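Side-chain contacts in diadenosine tetraphosphatase, putative (Trypanosoma brucei, PDB 2QJC), which probably hydrolyses phosphate-containing substrates such as diadenosine tetraphosphate, as a manganese-binding member of the calcineurin-like phosphoesterase family: residues G54-K59 / E120-Q125; G29-L34 / V67-R72; L126-R131 / E157-R162. One frame throughout, in Å; residues are numbered along the deposited sequence.

Overall arrangement
The three contacts lie within one calcineurin-like phosphoesterase domain. Interactions 1 and 2 have centres 11 Å apart and interleave along the chain: the loop 54-59 after strand 49-52 follows 29-34, and helix 63-73, which carries 67-72, precedes helix 117-124. They touch through a probable hydrogen bond between Leu-56 O and Gly-29 N and through Tyr-122 against helix 63-73. Interaction 3 comes later, 14 Å from interaction 1 and 20 Å from interaction 2 between centres; Leu-126 packs on Leu-56. Interaction 1 packs apolar side chains behind the loop bearing the manganese ligand Asp-55; interaction 3 borders another side of the metal site, and its phosphate, held by Arg-162, probably marks where a substrate phosphate would lie.

Interaction 1 (G54-K59 / E120-Q125); sequences GDLVNK and ETYLSQ. With MN (manganese (II) ion), chain B.
The phenol ring of Tyr-122 receives Leu-56 at its edge: CD1 of the leucine lies near the ring plane, 4.0 Å from Tyr-122 CE2, and the two side chains cross at about a right angle. Val-67 and Lys-71 of helix 63-73 flank one face toward its margins, while Leu-126 CD2 lies over the other face, 3.7 Å from Tyr-122 CE2. Aliphatic groups on both sides limit the rotation of the ring, and its hydroxyl reaches beyond them to the carbonyl of Ala-75. The other flat group is the carboxylate of Asp-55, on the far side of the loop. Its OD2 binds manganese at 2.1 Å, in a shell with Asp-26, His-28 and water 1, and its OD1 accepts a hydrogen bond from His-82 N; the residue also belongs to the second manganese site.

On the side of the loop turned away from the metal, Leu-56 CD1 also meets Leu-123 CD2 at 3.8 Å, the two leucines sliding past each other in opposite directions. With CG of Leu-56 anti to its carbonyl carbon (chi1 -44°), the branch leans toward the helix. Val-57 adds CG1 against Leu-123 CD1 at 4.3 Å, its beta-branched bulk suiting a short reach. Gly-54 has backbone angles at which a side chain would collide with the preceding carbonyl, and it opens a sequence, GDLVNK, that corresponds to the GDxVDR part of the PPP phosphatase signature.

Across this contact everything is apolar and dispersive. Direction comes from elsewhere, since Asp-83 takes the amides of Asp-55 and Leu-56 and His-28 takes the carbonyl of Val-57. The chemistry therefore divides the loop in two, with hydrocarbon facing helix 117-124 and a carboxylate facing the metals.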
loop_
_atom_site.group_PDB
_atom_site.type_symbol
_atom_site.label_atom_id
_atom_site.label_comp_id
_atom_site.label_asym_id
_atom_site.label_seq_id
_atom_site.Cartn_x
_atom_site.Cartn_y
_atom_site.Cartn_z
ATOM N N GLY A 54 1.747 1.823 -0.967
ATOM C CA GLY A 54 2.583 1.598 -2.132
ATOM C C GLY A 54 1.850 1.818 -3.437
ATOM O O GLY A 54 0.647 2.077 -3.438
ATOM N N ASP A 55 2.571 1.688 -4.548
ATOM C CA ASP A 55 1.998 1.907 -5.872
ATOM C C ASP A 55 1.697 3.396 -5.955
ATOM O O ASP A 55 0.568 3.821 -6.207
ATOM C CB ASP A 55 0.724 1.070 -6.069
ATOM C CG ASP A 55 0.981 -0.215 -6.846
ATOM O OD1 ASP A 55 2.155 -0.640 -6.933
ATOM O OD2 ASP A 55 0.008 -0.804 -7.369
ATOM N N LEU A 56 2.744 4.181 -5.724
ATOM C CA LEU A 56 2.667 5.633 -5.752
ATOM C C LEU A 56 2.688 6.175 -7.178
ATOM O O LEU A 56 2.195 7.276 -7.447
ATOM C CB LEU A 56 3.857 6.212 -4.991
ATOM C CG LEU A 56 4.184 5.531 -3.663
ATOM C CD1 LEU A 56 5.379 6.219 -3.022
ATOM C CD2 LEU A 56 2.958 5.583 -2.750
ATOM N N VAL A 57 3.249 5.385 -8.089
ATOM C CA VAL A 57 3.394 5.799 -9.480
ATOM C C VAL A 57 2.625 4.989 -10.529
ATOM O O VAL A 57 1.897 4.037 -10.218
ATOM C CB VAL A 57 4.883 5.774 -9.876
ATOM C CG1 VAL A 57 5.722 6.434 -8.782
ATOM C CG2 VAL A 57 5.338 4.333 -10.088
ATOM N N ASN A 58 2.814 5.398 -11.782
ATOM C CA ASN A 58 2.207 4.762 -12.947
ATOM C C ASN A 58 0.694 4.952 -13.046
ATOM O O ASN A 58 -0.003 5.080 -12.034
ATOM C CB ASN A 58 2.561 3.269 -12.957
ATOM C CG ASN A 58 2.471 2.651 -14.345
ATOM O OD1 ASN A 58 2.693 3.322 -15.354
ATOM N ND2 ASN A 58 2.172 1.360 -14.398
ATOM N N LYS A 59 0.210 4.982 -14.288
ATOM C CA LYS A 59 -1.208 5.141 -14.624
ATOM C C LYS A 59 -1.786 6.545 -14.427
ATOM O O LYS A 59 -2.477 7.063 -15.306
ATOM C CB LYS A 59 -2.076 4.134 -13.846
ATOM C CG LYS A 59 -1.554 2.692 -13.811
ATOM C CD LYS A 59 -0.785 2.301 -15.074
ATOM C CE LYS A 59 -1.633 2.386 -16.343
ATOM N NZ LYS A 59 -0.860 1.940 -17.543
ATOM N N GLU A 120 13.482 8.970 -7.391
ATOM C CA GLU A 120 14.104 7.651 -7.389
ATOM C C GLU A 120 14.692 7.303 -6.019
ATOM O O GLU A 120 14.668 6.142 -5.597
ATOM C CB GLU A 120 15.201 7.597 -8.452
ATOM C CG GLU A 120 15.992 6.308 -8.484
ATOM C CD GLU A 120 17.102 6.352 -9.516
ATOM O OE1 GLU A 120 16.799 6.588 -10.706
ATOM O OE2 GLU A 120 18.280 6.157 -9.141
ATOM N N THR A 121 15.213 8.313 -5.328
ATOM C CA THR A 121 15.802 8.110 -4.012
ATOM C C THR A 121 14.749 7.766 -2.966
ATOM O O THR A 121 14.951 6.863 -2.156
ATOM C CB THR A 121 16.586 9.360 -3.562
ATOM O OG1 THR A 121 17.727 9.529 -4.409
ATOM C CG2 THR A 121 17.053 9.219 -2.128
ATOM N N TYR A 122 13.625 8.481 -2.995
ATOM C CA TYR A 122 12.539 8.245 -2.048
ATOM C C TYR A 122 12.006 6.825 -2.184
ATOM O O TYR A 122 11.792 6.141 -1.182
ATOM C CB TYR A 122 11.392 9.236 -2.273
ATOM C CG TYR A 122 10.227 9.051 -1.319
ATOM C CD1 TYR A 122 10.202 9.688 -0.077
ATOM C CD2 TYR A 122 9.164 8.208 -1.645
ATOM C CE1 TYR A 122 9.136 9.490 0.823
ATOM C CE2 TYR A 122 8.099 7.995 -0.756
ATOM C CZ TYR A 122 8.089 8.638 0.470
ATOM O OH TYR A 122 7.036 8.427 1.335
ATOM N N LEU A 123 11.789 6.393 -3.425
ATOM C CA LEU A 123 11.276 5.050 -3.704
ATOM C C LEU A 123 12.278 3.968 -3.327
ATOM O O LEU A 123 11.913 2.893 -2.853
ATOM C CB LEU A 123 10.949 4.895 -5.194
ATOM C CG LEU A 123 9.840 5.752 -5.807
ATOM C CD1 LEU A 123 9.645 5.352 -7.261
ATOM C CD2 LEU A 123 8.553 5.562 -5.034
ATOM N N SER A 124 13.547 4.267 -3.549
ATOM C CA SER A 124 14.622 3.331 -3.280
ATOM C C SER A 124 14.819 3.021 -1.797
ATOM O O SER A 124 15.531 2.086 -1.450
ATOM C CB SER A 124 15.919 3.879 -3.877
ATOM O OG SER A 124 16.952 2.917 -3.817
ATOM N N GLN A 125 14.187 3.794 -0.921
ATOM C CA GLN A 125 14.340 3.566 0.512
ATOM C C GLN A 125 13.100 2.989 1.190
ATOM O O GLN A 125 13.076 2.831 2.408
ATOM C CB GLN A 125 14.742 4.876 1.201
ATOM C CG GLN A 125 13.748 6.013 1.006
ATOM C CD GLN A 125 14.326 7.366 1.398
ATOM O OE1 GLN A 125 14.744 7.569 2.540
ATOM N NE2 GLN A 125 14.353 8.297 0.448
HETATM MN MN MN B . -2.062 -0.736 -7.714
HETATM O O HOH W 1 -4.266 -0.722 -8.131
#

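Interaction 2 (G29-L34 / V67-R72); sequences GCRAQL and VRLLKR
Leu-34 and Leu-69 share one conformation and meet tip to tip, the notable feature of this contact between two helices. In each, CG stands opposite the backbone N, with chi1 of 175° in Leu-34 and 171° in Leu-69, so both side chains extend straight toward the facing helix and their CD2 methyls close to 3.8 Å. Just behind its tip, CG of Leu-34 is 4.2 Å from the same Leu-69 CD2.

The Leu-34 methyl does double duty. Its CD2 also lies 4.0 Å from CD2 of Leu-70, whose side chain leaves helix 63-73 to one side of the facing helix and crosses Leu-34 at a slant. Placing CG of Leu-70 beside its backbone N (chi1 -64°) swings the branch back within range. One leucine of helix 31-41 is thereby seated against two consecutive leucines of helix 63-73. Tyr-122 of helix 117-124 packs against Leu-70 in turn, continuing the apolar layer.

At the outer margin Arg-31 contributes only its aliphatic stem, CG standing 4.4 Å from Leu-69 CD2. Its guanidinium is occupied elsewhere, in salt bridges from NE to Glu-35 and from NH1 to Asp-62. The start of its helix is prepared by Cys-30, which sits at the N-cap position and centres an inverse gamma turn, and whose carbonyl receives Leu-34 N. Gly-29, with positive phi, suits the sharp entry from the metal-binding segment containing His-28.

Leucine suits both sides here because a branched, flexible end can pack closely between the two helices, whereas arginine tolerates the border by keeping its charge turned to acidic partners. The chemistry implies a hydrophobic helix-helix seam bordered on one side by Arg-31, whose bridge to Asp-62 ties it to the residue just before helix 63-73.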
loop_
_atom_site.group_PDB
_atom_site.type_symbol
_atom_site.label_atom_id
_atom_site.label_comp_id
_atom_site.label_asym_id
_atom_site.label_seq_id
_atom_site.Cartn_x
_atom_site.Cartn_y
_atom_site.Cartn_z
ATOM N N GLY A 29 -0.101 7.995 -8.964
ATOM C CA GLY A 29 -0.011 9.329 -9.534
ATOM C C GLY A 29 -1.226 10.241 -9.469
ATOM O O GLY A 29 -1.242 11.266 -10.151
ATOM N N CYS A 30 -2.241 9.894 -8.679
ATOM C CA CYS A 30 -3.428 10.751 -8.569
ATOM C C CYS A 30 -3.253 11.766 -7.435
ATOM O O CYS A 30 -3.920 11.681 -6.395
ATOM C CB CYS A 30 -4.678 9.911 -8.323
ATOM S SG CYS A 30 -5.134 8.828 -9.704
ATOM N N ARG A 31 -2.356 12.725 -7.655
ATOM C CA ARG A 31 -2.040 13.765 -6.671
ATOM C C ARG A 31 -3.236 14.604 -6.232
ATOM O O ARG A 31 -3.435 14.840 -5.037
ATOM C CB ARG A 31 -0.956 14.699 -7.216
ATOM C CG ARG A 31 -0.253 15.512 -6.127
ATOM C CD ARG A 31 0.156 16.888 -6.608
ATOM N NE ARG A 31 -1.007 17.703 -6.949
ATOM C CZ ARG A 31 -1.356 18.030 -8.191
ATOM N NH1 ARG A 31 -0.634 17.614 -9.222
ATOM N NH2 ARG A 31 -2.435 18.772 -8.406
ATOM N N ALA A 32 -4.025 15.070 -7.194
ATOM C CA ALA A 32 -5.190 15.885 -6.866
ATOM C C ALA A 32 -6.068 15.137 -5.870
ATOM O O ALA A 32 -6.528 15.709 -4.876
ATOM C CB ALA A 32 -5.986 16.209 -8.132
ATOM N N GLN A 33 -6.287 13.852 -6.148
ATOM C CA GLN A 33 -7.101 12.987 -5.301
ATOM C C GLN A 33 -6.512 12.823 -3.898
ATOM O O GLN A 33 -7.248 12.767 -2.913
ATOM C CB GLN A 33 -7.254 11.610 -5.956
ATOM C CG GLN A 33 -8.236 11.553 -7.123
ATOM C CD GLN A 33 -7.877 12.494 -8.260
ATOM O OE1 GLN A 33 -6.737 12.525 -8.733
ATOM N NE2 GLN A 33 -8.863 13.262 -8.716
ATOM N N LEU A 34 -5.189 12.736 -3.807
ATOM C CA LEU A 34 -4.535 12.595 -2.511
ATOM C C LEU A 34 -4.764 13.874 -1.694
ATOM O O LEU A 34 -5.055 13.815 -0.498
ATOM C CB LEU A 34 -3.037 12.334 -2.699
ATOM C CG LEU A 34 -2.142 12.263 -1.449
ATOM C CD1 LEU A 34 -2.671 11.219 -0.466
ATOM C CD2 LEU A 34 -0.712 11.920 -1.871
ATOM N N VAL A 67 4.985 11.578 -5.212
ATOM C CA VAL A 67 6.135 11.185 -4.419
ATOM C C VAL A 67 6.796 12.350 -3.704
ATOM O O VAL A 67 7.268 12.201 -2.574
ATOM C CB VAL A 67 7.157 10.435 -5.304
ATOM C CG1 VAL A 67 8.443 10.176 -4.544
ATOM C CG2 VAL A 67 6.544 9.111 -5.771
ATOM N N ARG A 68 6.823 13.510 -4.354
ATOM C CA ARG A 68 7.421 14.701 -3.757
ATOM C C ARG A 68 6.551 15.259 -2.635
ATOM O O ARG A 68 7.060 15.817 -1.668
ATOM C CB ARG A 68 7.653 15.768 -4.830
ATOM C CG ARG A 68 8.946 15.562 -5.589
ATOM C CD ARG A 68 8.988 16.366 -6.873
ATOM N NE ARG A 68 10.295 16.252 -7.515
ATOM C CZ ARG A 68 10.521 16.508 -8.798
ATOM N NH1 ARG A 68 9.523 16.895 -9.583
ATOM N NH2 ARG A 68 11.743 16.366 -9.296
ATOM N N LEU A 69 5.240 15.113 -2.773
ATOM C CA LEU A 69 4.319 15.576 -1.749
ATOM C C LEU A 69 4.536 14.737 -0.491
ATOM O O LEU A 69 4.673 15.268 0.615
ATOM C CB LEU A 69 2.869 15.425 -2.225
ATOM C CG LEU A 69 1.790 15.682 -1.164
ATOM C CD1 LEU A 69 1.972 17.075 -0.575
ATOM C CD2 LEU A 69 0.420 15.555 -1.777
ATOM N N LEU A 70 4.567 13.420 -0.665
ATOM C CA LEU A 70 4.772 12.515 0.459
ATOM C C LEU A 70 6.112 12.789 1.137
ATOM O O LEU A 70 6.223 12.709 2.366
ATOM C CB LEU A 70 4.697 11.058 -0.014
ATOM C CG LEU A 70 3.319 10.666 -0.561
ATOM C CD1 LEU A 70 3.365 9.271 -1.162
ATOM C CD2 LEU A 70 2.288 10.744 0.561
ATOM N N LYS A 71 7.122 13.120 0.336
ATOM C CA LYS A 71 8.453 13.422 0.862
ATOM C C LYS A 71 8.447 14.679 1.740
ATOM O O LYS A 71 8.937 14.656 2.867
ATOM C CB LYS A 71 9.449 13.609 -0.287
ATOM C CG LYS A 71 10.851 14.010 0.155
ATOM C CD LYS A 71 11.779 14.140 -1.049
ATOM C CE LYS A 71 13.147 14.695 -0.663
ATOM N NZ LYS A 71 13.827 13.886 0.390
ATOM N N ARG A 72 7.890 15.773 1.223
ATOM C CA ARG A 72 7.843 17.020 1.980
ATOM C C ARG A 72 7.009 16.861 3.249
ATOM O O ARG A 72 7.222 17.572 4.231
ATOM C CB ARG A 72 7.275 18.158 1.116
ATOM C CG ARG A 72 5.763 18.120 0.926
ATOM C CD ARG A 72 5.353 18.602 -0.468
ATOM N NE ARG A 72 5.297 20.056 -0.616
ATOM C CZ ARG A 72 4.395 20.837 -0.025
ATOM N NH1 ARG A 72 3.468 20.310 0.767
ATOM N NH2 ARG A 72 4.400 22.146 -0.249
#

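Interaction 3 (L126-R131 / E157-R162); sequences LPHIIR and EVTTMR. With PO4 (phosphate ion), chain D.
The backbones come closest at His-128 and Val-158, whose CA atoms are 7.3 Å apart. Residues 126-131 run from a turn into strand 129-132, which pairs with strand 11-13 on one side and strand 137-140 on the other; 157-162 leaves helix 155-160 for strand 163-166. His-128, with psi of -32°, interrupts the extended course just before the strand and turns its side chain toward the helix.

There its CB rests 4.2 Å from Val-158 CG2, and the other valine methyl, CG1, meets Ile-129 CD1 at 4.3 Å. Valine fits because its two branches can serve two successive residues of the strand entrance, and isoleucine because its longer arm spans from the sheet to the helix. The imidazole of His-128 presents an edge to Thr-159, whose CG2 lies near the ring plane, 4.2 Å from ND1. That nitrogen is buried without a hydrogen-bonding partner in the model, a polar atom facing a methyl. Thr-159 can offer the methyl because its hydroxyl is turned to the carbonyl of Glu-155 in its own helix.

Beyond the packing, 157-162 borders the metal site as a second shell. Thr-159 neighbours Asn-81 and His-141, both manganese ligands, and the carbonyl of Thr-160 is hydrogen-bonded by the ligand His-204. Arg-162 extends its chain from CG to NE and brings its guanidinium edge to the phosphate, NH2 donating to O2 over 2.8 Å at 151°; NH1 is paired with Asp-205. The same phosphate, probably from the crystallisation liquor, approaches manganese through O4 and is also held by His-82 and Tyr-227. A phosphate held by arginine beside manganese is consistent with the dinuclear active site of PPP-type calcineurin-like phosphoesterases.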
loop_
_atom_site.group_PDB
_atom_site.type_symbol
_atom_site.label_atom_id
_atom_site.label_comp_id
_atom_site.label_asym_id
_atom_site.label_seq_id
_atom_site.Cartn_x
_atom_site.Cartn_y
_atom_site.Cartn_z
ATOM N N LEU A 126 12.079 2.655 0.405
ATOM C CA LEU A 126 10.846 2.114 0.967
ATOM C C LEU A 126 10.941 0.656 1.408
ATOM O O LEU A 126 11.452 -0.191 0.679
ATOM C CB LEU A 126 9.697 2.231 -0.042
ATOM C CG LEU A 126 9.340 3.599 -0.631
ATOM C CD1 LEU A 126 8.129 3.428 -1.530
ATOM C CD2 LEU A 126 9.046 4.616 0.479
ATOM N N PRO A 127 10.437 0.345 2.614
ATOM C CA PRO A 127 10.473 -1.030 3.109
ATOM C C PRO A 127 9.280 -1.775 2.498
ATOM O O PRO A 127 8.448 -1.175 1.809
ATOM C CB PRO A 127 10.332 -0.856 4.616
ATOM C CG PRO A 127 9.372 0.290 4.711
ATOM C CD PRO A 127 9.876 1.257 3.630
ATOM N N HIS A 128 9.197 -3.075 2.749
ATOM C CA HIS A 128 8.099 -3.880 2.226
ATOM C C HIS A 128 6.965 -3.938 3.245
ATOM O O HIS A 128 5.785 -4.021 2.884
ATOM C CB HIS A 128 8.585 -5.302 1.939
ATOM C CG HIS A 128 9.671 -5.378 0.913
ATOM N ND1 HIS A 128 9.427 -5.275 -0.441
ATOM C CD2 HIS A 128 11.009 -5.540 1.043
ATOM C CE1 HIS A 128 10.568 -5.371 -1.100
ATOM N NE2 HIS A 128 11.544 -5.533 -0.224
ATOM N N ILE A 129 7.338 -3.897 4.520
ATOM C CA ILE A 129 6.374 -3.985 5.607
ATOM C C ILE A 129 6.639 -2.963 6.704
ATOM O O ILE A 129 7.784 -2.722 7.072
ATOM C CB ILE A 129 6.412 -5.394 6.240
ATOM C CG1 ILE A 129 6.094 -6.445 5.174
ATOM C CG2 ILE A 129 5.425 -5.484 7.404
ATOM C CD1 ILE A 129 6.381 -7.867 5.606
ATOM N N ILE A 130 5.573 -2.364 7.225
ATOM C CA ILE A 130 5.701 -1.401 8.315
ATOM C C ILE A 130 4.786 -1.819 9.460
ATOM O O ILE A 130 3.587 -2.045 9.260
ATOM C CB ILE A 130 5.340 0.041 7.867
ATOM C CG1 ILE A 130 6.370 0.538 6.852
ATOM C CG2 ILE A 130 5.311 0.988 9.083
ATOM C CD1 ILE A 130 6.026 1.890 6.250
ATOM N N ARG A 131 5.361 -1.946 10.653
ATOM C CA ARG A 131 4.600 -2.325 11.839
ATOM C C ARG A 131 4.325 -1.082 12.692
ATOM O O ARG A 131 5.239 -0.300 12.972
ATOM C CB ARG A 131 5.374 -3.353 12.677
ATOM C CG ARG A 131 5.793 -4.607 11.931
ATOM C CD ARG A 131 6.405 -5.651 12.877
ATOM N NE ARG A 131 5.380 -6.488 13.497
ATOM C CZ ARG A 131 5.631 -7.531 14.287
ATOM N NH1 ARG A 131 6.882 -7.868 14.568
ATOM N NH2 ARG A 131 4.629 -8.256 14.771
ATOM N N GLU A 157 5.707 -12.292 -2.864
ATOM C CA GLU A 157 4.407 -12.558 -2.259
ATOM C C GLU A 157 3.787 -11.312 -1.624
ATOM O O GLU A 157 2.635 -10.985 -1.898
ATOM C CB GLU A 157 4.520 -13.662 -1.195
ATOM C CG GLU A 157 5.287 -14.909 -1.649
ATOM C CD GLU A 157 5.254 -16.034 -0.619
ATOM O OE1 GLU A 157 5.007 -15.752 0.572
ATOM O OE2 GLU A 157 5.485 -17.203 -1.002
ATOM N N VAL A 158 4.548 -10.605 -0.790
ATOM C CA VAL A 158 4.018 -9.417 -0.126
ATOM C C VAL A 158 3.661 -8.255 -1.052
ATOM O O VAL A 158 2.936 -7.342 -0.655
ATOM C CB VAL A 158 4.989 -8.902 0.977
ATOM C CG1 VAL A 158 5.165 -9.970 2.060
ATOM C CG2 VAL A 158 6.328 -8.534 0.361
ATOM N N THR A 159 4.142 -8.284 -2.288
ATOM C CA THR A 159 3.826 -7.196 -3.214
ATOM C C THR A 159 2.883 -7.572 -4.354
ATOM O O THR A 159 2.442 -6.688 -5.100
ATOM C CB THR A 159 5.103 -6.582 -3.845
ATOM O OG1 THR A 159 5.856 -7.601 -4.515
ATOM C CG2 THR A 159 5.962 -5.926 -2.780
ATOM N N THR A 160 2.559 -8.859 -4.490
ATOM C CA THR A 160 1.681 -9.289 -5.587
ATOM C C THR A 160 0.550 -10.277 -5.282
ATOM O O THR A 160 -0.297 -10.518 -6.146
ATOM C CB THR A 160 2.495 -9.949 -6.741
ATOM O OG1 THR A 160 2.948 -11.242 -6.322
ATOM C CG2 THR A 160 3.701 -9.103 -7.119
HETATM N N MSE A 161 0.512 -10.848 -4.082
HETATM C CA MSE A 161 -0.512 -11.859 -3.788
HETATM C C MSE A 161 -1.979 -11.418 -3.781
HETATM O O MSE A 161 -2.329 -10.353 -3.263
HETATM C CB MSE A 161 -0.192 -12.568 -2.459
HETATM C CG MSE A 161 -0.632 -11.815 -1.202
HETATM SE SE MSE A 161 -0.075 -12.704 0.448
HETATM C CE MSE A 161 -1.169 -14.284 0.373
ATOM N N ARG A 162 -2.830 -12.258 -4.369
ATOM C CA ARG A 162 -4.271 -12.019 -4.415
ATOM C C ARG A 162 -4.991 -13.232 -3.818
ATOM O O ARG A 162 -5.999 -13.101 -3.106
ATOM C CB ARG A 162 -4.749 -11.822 -5.857
ATOM C CG ARG A 162 -4.275 -10.544 -6.522
ATOM C CD ARG A 162 -4.595 -10.572 -8.016
ATOM N NE ARG A 162 -3.748 -9.657 -8.789
ATOM C CZ ARG A 162 -3.973 -8.355 -8.910
ATOM N NH1 ARG A 162 -5.021 -7.802 -8.312
ATOM N NH2 ARG A 162 -3.153 -7.608 -9.635
HETATM P P PO4 D . -2.462 -3.384 -9.830
HETATM O O1 PO4 D . -3.807 -2.499 -10.062
HETATM O O2 PO4 D . -2.913 -4.809 -9.298
HETATM O O3 PO4 D . -1.724 -3.517 -11.193
HETATM O O4 PO4 D . -1.576 -2.681 -8.763
#